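PDB 3EZF: ParA from Salmonella enterica subsp. enterica serovar Newport str. SL317, which probably uses ATP binding and hydrolysis to drive plasmid partition and, in its ADP-bound form, acts as a DNA-binding regulator of transcription. Local coordinates for residues P156-S159 against S160-F163; I210-G213 against F214-S217. All coordinates share one frame; numbering follows the deposited sequence.

Overall arrangement
Both contacts belong to the P-loop ATPase part of the chain, on the same side of its centre, and each follows a strand of the six-stranded parallel sheet. Contact 1 comes first, in the loop after strand 149-153. Contact 2 lies on helix 212-216, reached through the short connection after strand 203-206, the neighbour of 149-153 and one outer edge of the sheet within the chain. Their centres are about 14 Å apart, and they meet where Pro-156 packs against Gly-213 and Ile-210. Each also touches the second subunit, His-258 of which reaches both, so both the loop after strand 149-153 and helix 212-216 contribute to the subunit interface.

Contact 1: residues P156-S159 against S160-F163; sequences PQAS and STMF
Ala-158 and Thr-161 meet in the loop that continues the Asp-Leu-Asp-Pro-Gln sequence after strand 149-153, the region known as the A' motif in ParA-type P-loop ATPases. The Ala-158 methyl lies against the CB and OG1 side of Thr-161, its CB 3.3 Å from both Thr-161 CB and Thr-161 OG1, with Thr-161 CG2 farther off at 4.0 Å. Thr-161 OG1 sits beside its own backbone N (chi1 -63°) and CG2 is anti to that N, which puts the hydroxyl rather than the methyl nearest Ala-158. Alanine suits this place because a single carbon is enough to fill the side of the threonine.

Backbone bonding is less certain. Ala-158 has a positive phi, 61°, and beyond it the chain turns without forming a regular helix. Met-162 N lies 3.2 Å from Ser-159 O and 3.4 Å from Ala-158 O, but both bonds are doubtful and the second is also weak.

The hydroxyls do separate polar work: three consecutive hydroxyl residues reach three aspartates, one of them on a different strand. Ser-159 OG bonds to Asp-155, and the buried Ser-160 hydroxyl bonds to Asp-254 at the end of the Walker B strand 250-254. Thr-161 OG1 receives the backbone N-H of Ala-208, in the loop after strand 203-206, and is also hydrogen-bonded to Asp-153 OD2.

Contact 2: residues I210-G213 against F214-S217; sequences IDDG and FVAS
Asp-211 and Val-215 are joined by a backbone bond of the short helix, from Val-215 N to Asp-211 O, 3.2 Å long. The same oxygen takes a weak second bond from Phe-214 N. One step on, Asp-212 O accepts Ala-216 N at 2.9 Å, and Gly-213 O accepts Ser-217 N at 3.2 Å.

Side-chain packing follows the turn. With CG beside its own backbone N (chi1 -70°), the Phe-214 ring swings back toward the preceding residues, and its edge meets the carbonyls of Ile-210 and Asp-211, CD1 being 3.8 Å from Ile-210 O. Val-215 lies alongside Asp-212, its CG2 3.5 Å from Asp-212 CA. Beyond the eight residues, Phe-214 packs on Met-297 of the second subunit and Val-215 on Leu-182 of helix 177-182.

The two carboxylates also find their partners outside this stretch. Asp-212, buried within the chain, bonds through OD1 to Thr-176 and through OD2 to Ser-209 N, whereas Asp-211, at the subunit interface, forms a salt bridge with Arg-293 of the second subunit. Successive bonds from residue i+4 back to i mark a short alpha-helix, here at the dimer interface of a P-loop ATPase.

Contact 1: residues P156-S159 against S160-F163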
loop_
_atom_site.group_PDB
_atom_site.type_symbol
_atom_site.label_atom_id
_atom_site.label_comp_id
_atom_site.label_asym_id
_atom_site.label_seq_id
_atom_site.Cartn_x
_atom_site.Cartn_y
_atom_site.Cartn_z
ATOM N N PRO A 156 4.858 0.834 -7.996
ATOM C CA PRO A 156 6.023 1.410 -7.306
ATOM C C PRO A 156 6.462 0.606 -6.068
ATOM O O PRO A 156 7.659 0.431 -5.826
ATOM C CB PRO A 156 5.550 2.816 -6.951
ATOM C CG PRO A 156 4.598 3.144 -8.107
ATOM C CD PRO A 156 3.824 1.857 -8.261
ATOM N N GLN A 157 5.494 0.106 -5.298
ATOM C CA GLN A 157 5.787 -0.661 -4.086
ATOM C C GLN A 157 6.466 -1.995 -4.326
ATOM O O GLN A 157 7.020 -2.579 -3.404
ATOM C CB GLN A 157 4.516 -0.887 -3.268
ATOM C CG GLN A 157 4.138 0.298 -2.394
ATOM C CD GLN A 157 3.688 1.502 -3.198
ATOM O OE1 GLN A 157 4.394 1.975 -4.090
ATOM N NE2 GLN A 157 2.502 2.009 -2.882
ATOM N N ALA A 158 6.418 -2.484 -5.558
ATOM C CA ALA A 158 7.059 -3.747 -5.898
ATOM C C ALA A 158 6.489 -4.919 -5.114
ATOM O O ALA A 158 7.184 -5.902 -4.848
ATOM C CB ALA A 158 8.565 -3.645 -5.667
ATOM N N SER A 159 5.218 -4.807 -4.744
ATOM C CA SER A 159 4.541 -5.866 -4.007
ATOM C C SER A 159 4.914 -7.178 -4.683
ATOM O O SER A 159 5.552 -8.025 -4.079
ATOM C CB SER A 159 3.023 -5.657 -4.049
ATOM O OG SER A 159 2.679 -4.328 -3.671
ATOM N N SER A 160 4.537 -7.331 -5.948
ATOM C CA SER A 160 4.852 -8.547 -6.696
ATOM C C SER A 160 6.345 -8.856 -6.693
ATOM O O SER A 160 6.756 -9.984 -6.412
ATOM C CB SER A 160 4.377 -8.425 -8.144
ATOM O OG SER A 160 2.969 -8.526 -8.225
ATOM N N THR A 161 7.149 -7.848 -7.011
ATOM C CA THR A 161 8.604 -7.988 -7.057
ATOM C C THR A 161 9.194 -8.917 -5.983
ATOM O O THR A 161 10.268 -9.492 -6.178
ATOM C CB THR A 161 9.281 -6.599 -6.958
ATOM O OG1 THR A 161 8.911 -5.813 -8.097
ATOM C CG2 THR A 161 10.795 -6.728 -6.905
ATOM N N MET A 162 8.487 -9.076 -4.865
ATOM C CA MET A 162 8.953 -9.929 -3.772
ATOM C C MET A 162 8.783 -11.415 -4.060
ATOM O O MET A 162 8.424 -12.181 -3.163
ATOM C CB MET A 162 8.195 -9.602 -2.487
ATOM C CG MET A 162 7.973 -8.128 -2.257
ATOM S SD MET A 162 6.877 -7.876 -0.863
ATOM C CE MET A 162 5.415 -8.834 -1.360
ATOM N N PHE A 163 9.033 -11.824 -5.302
ATOM C CA PHE A 163 8.912 -13.231 -5.670
ATOM C C PHE A 163 10.079 -13.712 -6.519
ATOM O O PHE A 163 10.155 -14.893 -6.890
ATOM C CB PHE A 163 7.596 -13.484 -6.404
ATOM C CG PHE A 163 6.401 -13.477 -5.504
ATOM C CD1 PHE A 163 5.828 -12.281 -5.094
ATOM C CD2 PHE A 163 5.871 -14.670 -5.030
ATOM C CE1 PHE A 163 4.741 -12.273 -4.226
ATOM C CE2 PHE A 163 4.786 -14.671 -4.163
ATOM C CZ PHE A 163 4.221 -13.470 -3.759
#

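Contact 2: residues I210-G213 against F214-S217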
loop_
_atom_site.group_PDB
_atom_site.type_symbol
_atom_site.label_atom_id
_atom_site.label_comp_id
_atom_site.label_asym_id
_atom_site.label_seq_id
_atom_site.Cartn_x
_atom_site.Cartn_y
_atom_site.Cartn_z
ATOM N N ILE A 210 11.123 1.042 -5.782
ATOM C CA ILE A 210 10.512 2.169 -5.094
ATOM C C ILE A 210 10.987 3.412 -5.836
ATOM O O ILE A 210 10.459 4.512 -5.647
ATOM C CB ILE A 210 10.942 2.249 -3.607
ATOM C CG1 ILE A 210 10.278 3.446 -2.926
ATOM C CG2 ILE A 210 12.447 2.374 -3.511
ATOM C CD1 ILE A 210 8.754 3.377 -2.923
ATOM N N ASP A 211 11.996 3.214 -6.682
ATOM C CA ASP A 211 12.554 4.297 -7.479
ATOM C C ASP A 211 11.583 4.721 -8.583
ATOM O O ASP A 211 11.427 5.927 -8.873
ATOM C CB ASP A 211 13.864 3.867 -8.132
ATOM C CG ASP A 211 15.069 4.405 -7.409
ATOM O OD1 ASP A 211 14.937 5.478 -6.778
ATOM O OD2 ASP A 211 16.146 3.765 -7.482
ATOM N N ASP A 212 10.941 3.719 -9.195
ATOM C CA ASP A 212 9.993 3.930 -10.294
ATOM C C ASP A 212 8.943 4.989 -9.991
ATOM O O ASP A 212 8.446 5.643 -10.902
ATOM C CB ASP A 212 9.310 2.607 -10.672
ATOM C CG ASP A 212 10.298 1.563 -11.191
ATOM O OD1 ASP A 212 11.314 1.968 -11.800
ATOM O OD2 ASP A 212 10.056 0.346 -11.004
ATOM N N GLY A 213 8.605 5.149 -8.714
ATOM C CA GLY A 213 7.631 6.154 -8.326
ATOM C C GLY A 213 8.150 7.515 -8.758
ATOM O O GLY A 213 7.423 8.340 -9.312
ATOM N N PHE A 214 9.428 7.752 -8.503
ATOM C CA PHE A 214 10.059 8.998 -8.909
ATOM C C PHE A 214 10.058 9.099 -10.427
ATOM O O PHE A 214 9.759 10.149 -10.992
ATOM C CB PHE A 214 11.480 9.058 -8.344
ATOM C CG PHE A 214 11.501 9.238 -6.857
ATOM C CD1 PHE A 214 11.231 8.168 -6.008
ATOM C CD2 PHE A 214 11.630 10.506 -6.306
ATOM C CE1 PHE A 214 11.072 8.367 -4.635
ATOM C CE2 PHE A 214 11.473 10.704 -4.938
ATOM C CZ PHE A 214 11.193 9.639 -4.103
ATOM N N VAL A 215 10.378 7.989 -11.080
ATOM C CA VAL A 215 10.397 7.934 -12.530
ATOM C C VAL A 215 9.067 8.453 -13.071
ATOM O O VAL A 215 9.045 9.265 -14.005
ATOM C CB VAL A 215 10.618 6.476 -13.034
ATOM C CG1 VAL A 215 10.673 6.433 -14.555
ATOM C CG2 VAL A 215 11.890 5.911 -12.447
ATOM N N ALA A 216 7.963 7.992 -12.481
ATOM C CA ALA A 216 6.637 8.409 -12.930
ATOM C C ALA A 216 6.445 9.918 -12.787
ATOM O O ALA A 216 6.069 10.595 -13.736
ATOM C CB ALA A 216 5.565 7.668 -12.149
ATOM N N SER A 217 6.725 10.441 -11.601
ATOM C CA SER A 217 6.581 11.863 -11.321
ATOM C C SER A 217 7.215 12.766 -12.365
ATOM O O SER A 217 7.035 13.982 -12.317
ATOM C CB SER A 217 7.200 12.190 -9.964
ATOM O OG SER A 217 6.653 11.366 -8.949
#